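Local coordinates for protein transcriptional regulator (Streptococcus thermophilus LMD-9, PDB 5JUF) that probably activates competence genes as an RNPP-family quorum sensor, binding DNA through a helix-turn-helix domain and a signalling peptide through a tetratricopeptide-like domain, at residues S224-V229 with F250-K255; R186-V191 with M211-L216; Q194-D199 with V230-A235. All coordinates share one frame; numbering follows the deposited sequence.

From the N terminus, the chain enters this region on helix 181-192, whose residues 186-191 open contact 2. The loop 194-199 follows and supplies the first half of contact 3, before contact 2 closes with residues 211-216 of helix 200-219. Helix 226-240 then serves twice: its start opens contact 1, and its next turns, 230-235, close contact 3. Contact 1 is completed last, by helix 246-260. Contacts 2 and 1 are thus in series, and contact 3 crosses both. Together they tie four successive helices of the tetratricopeptide domain, with Leu252 of contact 1 packing on Met211 and Ala214 of contact 2 and bridging them.

Contact 1 (S224-V229 with F250-K255); sequences SDFLTV and FVLKAK
Leu227 and Lys253 mark the closest backbone approach between 224-229 and 250-255, their CA atoms 7.7 Å apart, where the first turn of helix 226-240 faces the middle of helix 246-260. The two run in roughly opposite directions, as neighbours do in the tetratricopeptide-type helical stack of this domain. Phe226 carries the buried half of the contact. With CG anti to the backbone N (chi1 -168°), its ring is sent across to the other helix and meets it edge-on: CE1 lies 3.4 Å from Leu252 O, which sits near the ring plane, so the slightly positive rim of the ring faces a carbonyl oxygen. The neighbouring CZ packs at 4.2 Å from Leu252 CB. Phe226 itself also rests on Ile218 of helix 200-219. Toward the surface the contact changes character. Lys253 leaves its backbone pointing away from 224-229, but a bend at chi2 (64°) turns its aliphatic part back across Leu227. There Leu227 CD2 lies 3.7 Å from both CD and CE of Lys253.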
loop_
_atom_site.group_PDB
_atom_site.type_symbol
_atom_site.label_atom_id
_atom_site.label_comp_id
_atom_site.label_asym_id
_atom_site.label_seq_id
_atom_site.Cartn_x
_atom_site.Cartn_y
_atom_site.Cartn_z
ATOM N N SER A 224 21.214 -5.991 -6.076
ATOM C CA SER A 224 20.999 -5.298 -7.337
ATOM C C SER A 224 19.995 -4.169 -7.134
ATOM O O SER A 224 18.992 -4.327 -6.432
ATOM C CB SER A 224 20.497 -6.272 -8.404
ATOM O OG SER A 224 19.275 -6.871 -8.004
ATOM N N ASP A 225 20.298 -3.008 -7.722
ATOM C CA ASP A 225 19.456 -1.812 -7.651
ATOM C C ASP A 225 19.285 -1.284 -6.228
ATOM O O ASP A 225 18.396 -0.464 -5.985
ATOM C CB ASP A 225 18.066 -2.056 -8.258
ATOM C CG ASP A 225 18.130 -2.555 -9.678
ATOM O OD1 ASP A 225 18.881 -1.968 -10.485
ATOM O OD2 ASP A 225 17.429 -3.543 -9.981
ATOM N N PHE A 226 20.101 -1.738 -5.270
ATOM C CA PHE A 226 19.916 -1.297 -3.884
ATOM C C PHE A 226 20.205 0.191 -3.739
ATOM O O PHE A 226 19.493 0.901 -3.021
ATOM C CB PHE A 226 20.806 -2.101 -2.931
ATOM C CG PHE A 226 20.475 -1.904 -1.470
ATOM C CD1 PHE A 226 21.067 -0.881 -0.732
ATOM C CD2 PHE A 226 19.570 -2.747 -0.832
ATOM C CE1 PHE A 226 20.753 -0.703 0.606
ATOM C CE2 PHE A 226 19.256 -2.575 0.510
ATOM C CZ PHE A 226 19.850 -1.549 1.231
ATOM N N LEU A 227 21.253 0.678 -4.408
ATOM C CA LEU A 227 21.548 2.105 -4.358
ATOM C C LEU A 227 20.468 2.921 -5.049
ATOM O O LEU A 227 20.244 4.081 -4.689
ATOM C CB LEU A 227 22.912 2.375 -4.983
ATOM C CG LEU A 227 24.062 1.794 -4.155
ATOM C CD1 LEU A 227 25.405 2.223 -4.722
ATOM C CD2 LEU A 227 23.915 2.205 -2.692
ATOM N N THR A 228 19.786 2.331 -6.033
ATOM C CA THR A 228 18.626 2.976 -6.642
ATOM C C THR A 228 17.498 3.150 -5.636
ATOM O O THR A 228 16.843 4.196 -5.603
ATOM C CB THR A 228 18.149 2.157 -7.841
ATOM O OG1 THR A 228 19.249 1.950 -8.726
ATOM C CG2 THR A 228 17.019 2.871 -8.582
ATOM N N VAL A 229 17.249 2.124 -4.818
ATOM C CA VAL A 229 16.261 2.223 -3.750
ATOM C C VAL A 229 16.649 3.326 -2.768
ATOM O O VAL A 229 15.826 4.171 -2.395
ATOM C CB VAL A 229 16.120 0.860 -3.044
ATOM C CG1 VAL A 229 15.167 0.949 -1.864
ATOM C CG2 VAL A 229 15.675 -0.214 -4.047
ATOM N N PHE A 250 20.340 6.486 5.857
ATOM C CA PHE A 250 21.780 6.376 6.071
ATOM C C PHE A 250 22.144 5.005 6.631
ATOM O O PHE A 250 23.185 4.436 6.279
ATOM C CB PHE A 250 22.265 7.486 7.010
ATOM C CG PHE A 250 22.400 8.829 6.348
ATOM C CD1 PHE A 250 22.925 8.940 5.071
ATOM C CD2 PHE A 250 22.008 9.985 7.012
ATOM C CE1 PHE A 250 23.050 10.174 4.464
ATOM C CE2 PHE A 250 22.130 11.225 6.414
ATOM C CZ PHE A 250 22.656 11.323 5.139
ATOM N N VAL A 251 21.301 4.462 7.515
ATOM C CA VAL A 251 21.533 3.103 8.001
ATOM C C VAL A 251 21.410 2.092 6.859
ATOM O O VAL A 251 22.142 1.097 6.826
ATOM C CB VAL A 251 20.579 2.784 9.168
ATOM C CG1 VAL A 251 20.684 1.317 9.573
ATOM C CG2 VAL A 251 20.892 3.695 10.382
ATOM N N LEU A 252 20.514 2.326 5.891
ATOM C CA LEU A 252 20.458 1.423 4.738
ATOM C C LEU A 252 21.757 1.459 3.944
ATOM O O LEU A 252 22.251 0.419 3.500
ATOM C CB LEU A 252 19.288 1.772 3.820
ATOM C CG LEU A 252 17.881 1.499 4.347
ATOM C CD1 LEU A 252 16.842 1.931 3.303
ATOM C CD2 LEU A 252 17.693 0.036 4.744
ATOM N N LYS A 253 22.318 2.653 3.737
ATOM C CA LYS A 253 23.577 2.730 3.009
ATOM C C LYS A 253 24.690 2.025 3.770
ATOM O O LYS A 253 25.572 1.412 3.157
ATOM C CB LYS A 253 23.936 4.192 2.738
ATOM C CG LYS A 253 25.178 4.370 1.872
ATOM C CD LYS A 253 24.966 3.803 0.470
ATOM C CE LYS A 253 26.252 3.861 -0.358
ATOM N NZ LYS A 253 26.749 5.252 -0.546
ATOM N N ALA A 254 24.655 2.083 5.103
ATOM C CA ALA A 254 25.645 1.372 5.907
ATOM C C ALA A 254 25.533 -0.134 5.707
ATOM O O ALA A 254 26.542 -0.815 5.510
ATOM C CB ALA A 254 25.478 1.732 7.386
ATOM N N LYS A 255 24.310 -0.675 5.769
ATOM C CA LYS A 255 24.116 -2.101 5.507
ATOM C C LYS A 255 24.679 -2.491 4.146
ATOM O O LYS A 255 25.353 -3.521 4.014
ATOM C CB LYS A 255 22.630 -2.467 5.577
ATOM C CG LYS A 255 21.929 -2.225 6.913
ATOM C CD LYS A 255 22.409 -3.183 7.991
ATOM C CE LYS A 255 21.469 -3.175 9.199
ATOM N NZ LYS A 255 22.027 -3.982 10.328
#

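Contact 2 (R186-V191 with M211-L216); sequences RIIKRV and MAIAAL. With SO4 (sulfate ion), chain D.
This is a buried helix-helix packing contact inside the tetratricopeptide domain, joining helix 181-192 to the next helix in the chain, 200-219, which runs roughly antiparallel to it. Ile213 is the central side chain: its CB points toward the other helix, where Ile188 and Val191, residues three apart on one face of 186-191, meet it. The two isoleucines approach tip to tip, with Ile188 CD1 reaching the CG1, CD1 and CG2 of Ile213. The shortest of these separations, 3.4 Å between Ile188 CD1 and Ile213 CG1, is tighter than usual for two carbons. Since chi2 of Ile188 is also nearly eclipsed (-16°), the exact place of that methyl is doubtful. Val191 lies alongside Ile213, pointing the other way, with its CG1 3.9 Å from Ile213 CD1. Phe170 of helix 160-173 and Val229 of helix 226-240 also pack against Ile213.

The side of helix 181-192 turned away from Ile213 holds a sulfate, probably from the crystallisation liquor. Lys189, extended along its whole length, reaches sulfate O1 with NZ at 2.8 Å. Arg190 presents the edge of its guanidinium to O4 in plane. Arg186, one turn earlier, lays its CG over the centre of one guanidinium face, 3.6 Å above the plane, covering it and limiting how the group can tilt. Arg190 NH1 makes a weak hydrogen bond to Lys155 O. Of the two bonds to sulfate O4, that from Arg190 NE is weak at 3.4 Å, while that from Arg190 NH2 is 3.0 Å long with an N-H...O angle of 164°.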
loop_
_atom_site.group_PDB
_atom_site.type_symbol
_atom_site.label_atom_id
_atom_site.label_comp_id
_atom_site.label_asym_id
_atom_site.label_seq_id
_atom_site.Cartn_x
_atom_site.Cartn_y
_atom_site.Cartn_z
ATOM N N ARG A 186 10.048 -7.537 -10.854
ATOM C CA ARG A 186 9.109 -6.761 -11.652
ATOM C C ARG A 186 8.426 -5.687 -10.814
ATOM O O ARG A 186 8.345 -4.524 -11.223
ATOM C CB ARG A 186 8.078 -7.702 -12.272
ATOM C CG ARG A 186 7.122 -7.053 -13.252
ATOM C CD ARG A 186 6.320 -8.129 -13.997
ATOM N NE ARG A 186 4.946 -8.248 -13.509
ATOM C CZ ARG A 186 4.213 -9.354 -13.603
ATOM N NH1 ARG A 186 2.975 -9.371 -13.139
ATOM N NH2 ARG A 186 4.725 -10.450 -14.145
ATOM N N ILE A 187 7.931 -6.057 -9.630
ATOM C CA ILE A 187 7.300 -5.073 -8.750
ATOM C C ILE A 187 8.307 -4.012 -8.318
ATOM O O ILE A 187 8.006 -2.812 -8.339
ATOM C CB ILE A 187 6.656 -5.770 -7.539
ATOM C CG1 ILE A 187 5.556 -6.735 -7.982
ATOM C CG2 ILE A 187 6.055 -4.739 -6.554
ATOM C CD1 ILE A 187 4.341 -6.055 -8.587
ATOM N N ILE A 188 9.514 -4.436 -7.913
ATOM C CA ILE A 188 10.560 -3.500 -7.475
ATOM C C ILE A 188 10.818 -2.452 -8.546
ATOM O O ILE A 188 10.847 -1.246 -8.273
ATOM C CB ILE A 188 11.875 -4.251 -7.161
ATOM C CG1 ILE A 188 11.790 -5.089 -5.896
ATOM C CG2 ILE A 188 13.043 -3.281 -7.051
ATOM C CD1 ILE A 188 10.667 -4.760 -5.038
ATOM N N LYS A 189 11.076 -2.915 -9.772
ATOM C CA LYS A 189 11.431 -2.015 -10.863
ATOM C C LYS A 189 10.339 -0.987 -11.106
ATOM O O LYS A 189 10.625 0.187 -11.354
ATOM C CB LYS A 189 11.693 -2.814 -12.138
ATOM C CG LYS A 189 11.782 -1.938 -13.397
ATOM C CD LYS A 189 11.950 -2.735 -14.697
ATOM C CE LYS A 189 12.016 -1.792 -15.902
ATOM N NZ LYS A 189 12.280 -2.482 -17.195
ATOM N N ARG A 190 9.075 -1.409 -11.056
ATOM C CA ARG A 190 8.005 -0.463 -11.333
ATOM C C ARG A 190 7.849 0.536 -10.190
ATOM O O ARG A 190 7.619 1.724 -10.431
ATOM C CB ARG A 190 6.712 -1.215 -11.629
ATOM C CG ARG A 190 6.780 -1.879 -13.022
ATOM C CD ARG A 190 5.634 -2.850 -13.256
ATOM N NE ARG A 190 5.906 -3.660 -14.435
ATOM C CZ ARG A 190 5.074 -4.567 -14.928
ATOM N NH1 ARG A 190 3.902 -4.776 -14.345
ATOM N NH2 ARG A 190 5.421 -5.265 -16.007
ATOM N N VAL A 191 8.021 0.090 -8.946
ATOM C CA VAL A 191 7.948 1.028 -7.827
ATOM C C VAL A 191 9.039 2.090 -7.946
ATOM O O VAL A 191 8.803 3.282 -7.690
ATOM C CB VAL A 191 8.023 0.276 -6.485
ATOM C CG1 VAL A 191 8.293 1.264 -5.332
ATOM C CG2 VAL A 191 6.716 -0.509 -6.223
ATOM N N MET A 211 11.310 1.232 1.840
ATOM C CA MET A 211 11.954 0.649 3.017
ATOM C C MET A 211 11.682 -0.845 3.102
ATOM O O MET A 211 12.559 -1.624 3.493
ATOM C CB MET A 211 11.462 1.330 4.302
ATOM C CG MET A 211 11.806 2.799 4.458
ATOM S SD MET A 211 13.570 3.157 4.476
ATOM C CE MET A 211 14.146 1.917 5.641
ATOM N N ALA A 212 10.459 -1.260 2.758
ATOM C CA ALA A 212 10.154 -2.689 2.726
ATOM C C ALA A 212 11.003 -3.404 1.685
ATOM O O ALA A 212 11.506 -4.509 1.931
ATOM C CB ALA A 212 8.662 -2.905 2.448
ATOM N N ILE A 213 11.188 -2.779 0.516
ATOM C CA ILE A 213 12.027 -3.374 -0.523
ATOM C C ILE A 213 13.462 -3.518 -0.027
ATOM O O ILE A 213 14.100 -4.568 -0.190
ATOM C CB ILE A 213 11.970 -2.521 -1.801
ATOM C CG1 ILE A 213 10.582 -2.624 -2.443
ATOM C CG2 ILE A 213 13.103 -2.904 -2.761
ATOM C CD1 ILE A 213 10.337 -1.553 -3.489
ATOM N N ALA A 214 14.005 -2.442 0.541
ATOM C CA ALA A 214 15.373 -2.493 1.058
ATOM C C ALA A 214 15.532 -3.601 2.098
ATOM O O ALA A 214 16.517 -4.349 2.077
ATOM C CB ALA A 214 15.751 -1.131 1.649
ATOM N N ALA A 215 14.569 -3.728 3.010
ATOM C CA ALA A 215 14.684 -4.736 4.059
ATOM C C ALA A 215 14.638 -6.149 3.484
ATOM O O ALA A 215 15.389 -7.026 3.926
ATOM C CB ALA A 215 13.587 -4.540 5.108
ATOM N N LEU A 216 13.778 -6.394 2.489
ATOM C CA LEU A 216 13.733 -7.723 1.879
ATOM C C LEU A 216 15.011 -8.028 1.096
ATOM O O LEU A 216 15.472 -9.176 1.074
ATOM C CB LEU A 216 12.503 -7.840 0.979
ATOM C CG LEU A 216 11.178 -7.982 1.729
ATOM C CD1 LEU A 216 10.018 -7.640 0.809
ATOM C CD2 LEU A 216 11.022 -9.397 2.315
HETATM S S SO4 D . 8.469 -3.018 -17.374
HETATM O O1 SO4 D . 9.718 -3.064 -18.131
HETATM O O2 SO4 D . 8.630 -2.155 -16.206
HETATM O O3 SO4 D . 7.407 -2.493 -18.231
HETATM O O4 SO4 D . 8.118 -4.372 -16.948
#

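Contact 3 (Q194-D199 with V230-A235); sequences QEIWTD and VDKALA
Lys232 NZ is gripped by two backbone carbonyls from the end of helix 181-192 and the loop that follows: Gln194 O, at 2.5 Å, and Leu192 O just before the loop segment. The first distance is shorter than usual for an N-H...O bond, so its exact length is doubtful. The approach to Gln194 O is in the carbonyl plane, with a C=O...N angle of 160°, so the ammonium comes in almost straight on to the oxygen. Lys232 gets there with an extended chain that bends only at its last torsion (chi4 76°), turning NZ onto the carbonyl.

The loop segment 194-199 has no regular secondary structure; its first half, Gln194 to Ile196, packs against helix 226-240 within the tetratricopeptide domain. The backbones come nearest between Ile196 and Ala235, whose CA atoms are 7.9 Å apart. The CB of Ile196 points toward the helix, and its CD1 methyl does the touching. It lies 3.7 Å from Ala235 CB and 4.0 Å from Lys232 CG, as the isoleucine and the lysine run side by side, pointing opposite ways. Val236 and Lys239 extend this helical surface under Ile196.

Gln194 uses its two ends differently. Its main-chain oxygen serves the lysine, while its amide turns back: NE2 bonds to Arg190 O and Arg156 O, and OE1 accepts from Phe158 N. At the far end of the loop, Asp199 OD1 caps the start of helix 200-219 through Tyr202 N.

One positive charge therefore lies against the carbonyl-rich C-terminal end of helix 181-192, where the helix dipole would probably stabilise it, and the aliphatic stem of the same lysine shares the apolar patch with Ile196. Lys232 thus joins the loop to helix 226-240 through both charge and aliphatic chain, with Ile196 on Ala235 adding apolar packing.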
loop_
_atom_site.group_PDB
_atom_site.type_symbol
_atom_site.label_atom_id
_atom_site.label_comp_id
_atom_site.label_asym_id
_atom_site.label_seq_id
_atom_site.Cartn_x
_atom_site.Cartn_y
_atom_site.Cartn_z
ATOM N N GLN A 194 8.065 5.034 -10.314
ATOM C CA GLN A 194 6.997 5.983 -10.013
ATOM C C GLN A 194 7.554 7.398 -9.882
ATOM O O GLN A 194 8.659 7.612 -9.359
ATOM C CB GLN A 194 6.267 5.585 -8.728
ATOM C CG GLN A 194 5.579 4.215 -8.794
ATOM C CD GLN A 194 4.763 4.046 -10.058
ATOM O OE1 GLN A 194 3.727 4.693 -10.235
ATOM N NE2 GLN A 194 5.233 3.187 -10.958
ATOM N N GLU A 195 6.800 8.383 -10.353
ATOM C CA GLU A 195 7.315 9.736 -10.197
ATOM C C GLU A 195 6.947 10.290 -8.826
ATOM O O GLU A 195 5.946 9.903 -8.218
ATOM C CB GLU A 195 6.834 10.678 -11.299
ATOM C CG GLU A 195 5.439 10.468 -11.776
ATOM C CD GLU A 195 5.160 11.271 -13.034
ATOM O OE1 GLU A 195 4.222 12.096 -13.022
ATOM O OE2 GLU A 195 5.892 11.086 -14.032
ATOM N N ILE A 196 7.798 11.179 -8.336
ATOM C CA ILE A 196 7.645 11.811 -7.032
ATOM C C ILE A 196 7.151 13.226 -7.276
ATOM O O ILE A 196 7.866 14.040 -7.859
ATOM C CB ILE A 196 8.968 11.815 -6.260
ATOM C CG1 ILE A 196 9.529 10.396 -6.164
ATOM C CG2 ILE A 196 8.774 12.411 -4.872
ATOM C CD1 ILE A 196 11.015 10.364 -5.755
ATOM N N TRP A 197 5.922 13.526 -6.867
ATOM C CA TRP A 197 5.350 14.857 -7.015
ATOM C C TRP A 197 5.196 15.484 -5.630
ATOM O O TRP A 197 5.983 15.172 -4.717
ATOM C CB TRP A 197 4.042 14.757 -7.794
ATOM C CG TRP A 197 4.216 14.927 -9.264
ATOM C CD1 TRP A 197 4.826 14.056 -10.125
ATOM C CD2 TRP A 197 3.777 16.036 -10.058
ATOM N NE1 TRP A 197 4.796 14.559 -11.405
ATOM C CE2 TRP A 197 4.157 15.773 -11.392
ATOM C CE3 TRP A 197 3.097 17.227 -9.773
ATOM C CZ2 TRP A 197 3.881 16.658 -12.438
ATOM C CZ3 TRP A 197 2.824 18.104 -10.814
ATOM C CH2 TRP A 197 3.216 17.815 -12.128
ATOM N N THR A 198 4.183 16.334 -5.463
ATOM C CA THR A 198 3.960 17.062 -4.220
ATOM C C THR A 198 2.822 16.476 -3.393
ATOM O O THR A 198 2.209 17.195 -2.596
ATOM C CB THR A 198 3.676 18.535 -4.521
ATOM O OG1 THR A 198 2.579 18.619 -5.440
ATOM C CG2 THR A 198 4.894 19.191 -5.136
ATOM N N ASP A 199 2.514 15.195 -3.582
ATOM C CA ASP A 199 1.458 14.526 -2.830
ATOM C C ASP A 199 2.134 13.832 -1.654
ATOM O O ASP A 199 2.720 12.760 -1.808
ATOM C CB ASP A 199 0.693 13.560 -3.732
ATOM C CG ASP A 199 -0.469 12.860 -3.023
ATOM O OD1 ASP A 199 -0.578 12.947 -1.784
ATOM O OD2 ASP A 199 -1.270 12.201 -3.716
ATOM N N VAL A 230 17.913 3.329 -2.331
ATOM C CA VAL A 230 18.387 4.354 -1.402
ATOM C C VAL A 230 18.184 5.752 -1.985
ATOM O O VAL A 230 17.665 6.654 -1.314
ATOM C CB VAL A 230 19.863 4.108 -1.043
ATOM C CG1 VAL A 230 20.447 5.324 -0.310
ATOM C CG2 VAL A 230 19.997 2.841 -0.201
ATOM N N ASP A 231 18.611 5.957 -3.237
ATOM C CA ASP A 231 18.492 7.272 -3.865
ATOM C C ASP A 231 17.037 7.707 -3.999
ATOM O O ASP A 231 16.714 8.882 -3.783
ATOM C CB ASP A 231 19.167 7.272 -5.237
ATOM C CG ASP A 231 20.675 7.245 -5.142
ATOM O OD1 ASP A 231 21.219 7.638 -4.082
ATOM O OD2 ASP A 231 21.317 6.840 -6.135
ATOM N N LYS A 232 16.144 6.787 -4.361
ATOM C CA LYS A 232 14.746 7.201 -4.470
ATOM C C LYS A 232 14.151 7.527 -3.106
ATOM O O LYS A 232 13.325 8.440 -2.993
ATOM C CB LYS A 232 13.899 6.139 -5.174
ATOM C CG LYS A 232 12.603 6.735 -5.730
ATOM C CD LYS A 232 11.769 5.741 -6.493
ATOM C CE LYS A 232 10.609 6.430 -7.221
ATOM N NZ LYS A 232 11.006 7.173 -8.469
ATOM N N ALA A 233 14.549 6.802 -2.059
ATOM C CA ALA A 233 14.065 7.129 -0.723
ATOM C C ALA A 233 14.531 8.522 -0.308
ATOM O O ALA A 233 13.762 9.298 0.274
ATOM C CB ALA A 233 14.542 6.071 0.283
ATOM N N LEU A 234 15.785 8.863 -0.616
ATOM C CA LEU A 234 16.290 10.193 -0.281
ATOM C C LEU A 234 15.550 11.275 -1.059
ATOM O O LEU A 234 15.293 12.364 -0.538
ATOM C CB LEU A 234 17.794 10.271 -0.557
ATOM C CG LEU A 234 18.717 9.463 0.366
ATOM C CD1 LEU A 234 20.120 9.472 -0.187
ATOM C CD2 LEU A 234 18.697 10.022 1.780
ATOM N N ALA A 235 15.195 10.992 -2.310
ATOM C CA ALA A 235 14.453 11.965 -3.105
ATOM C C ALA A 235 13.049 12.187 -2.545
ATOM O O ALA A 235 12.567 13.324 -2.503
ATOM C CB ALA A 235 14.379 11.503 -4.562
#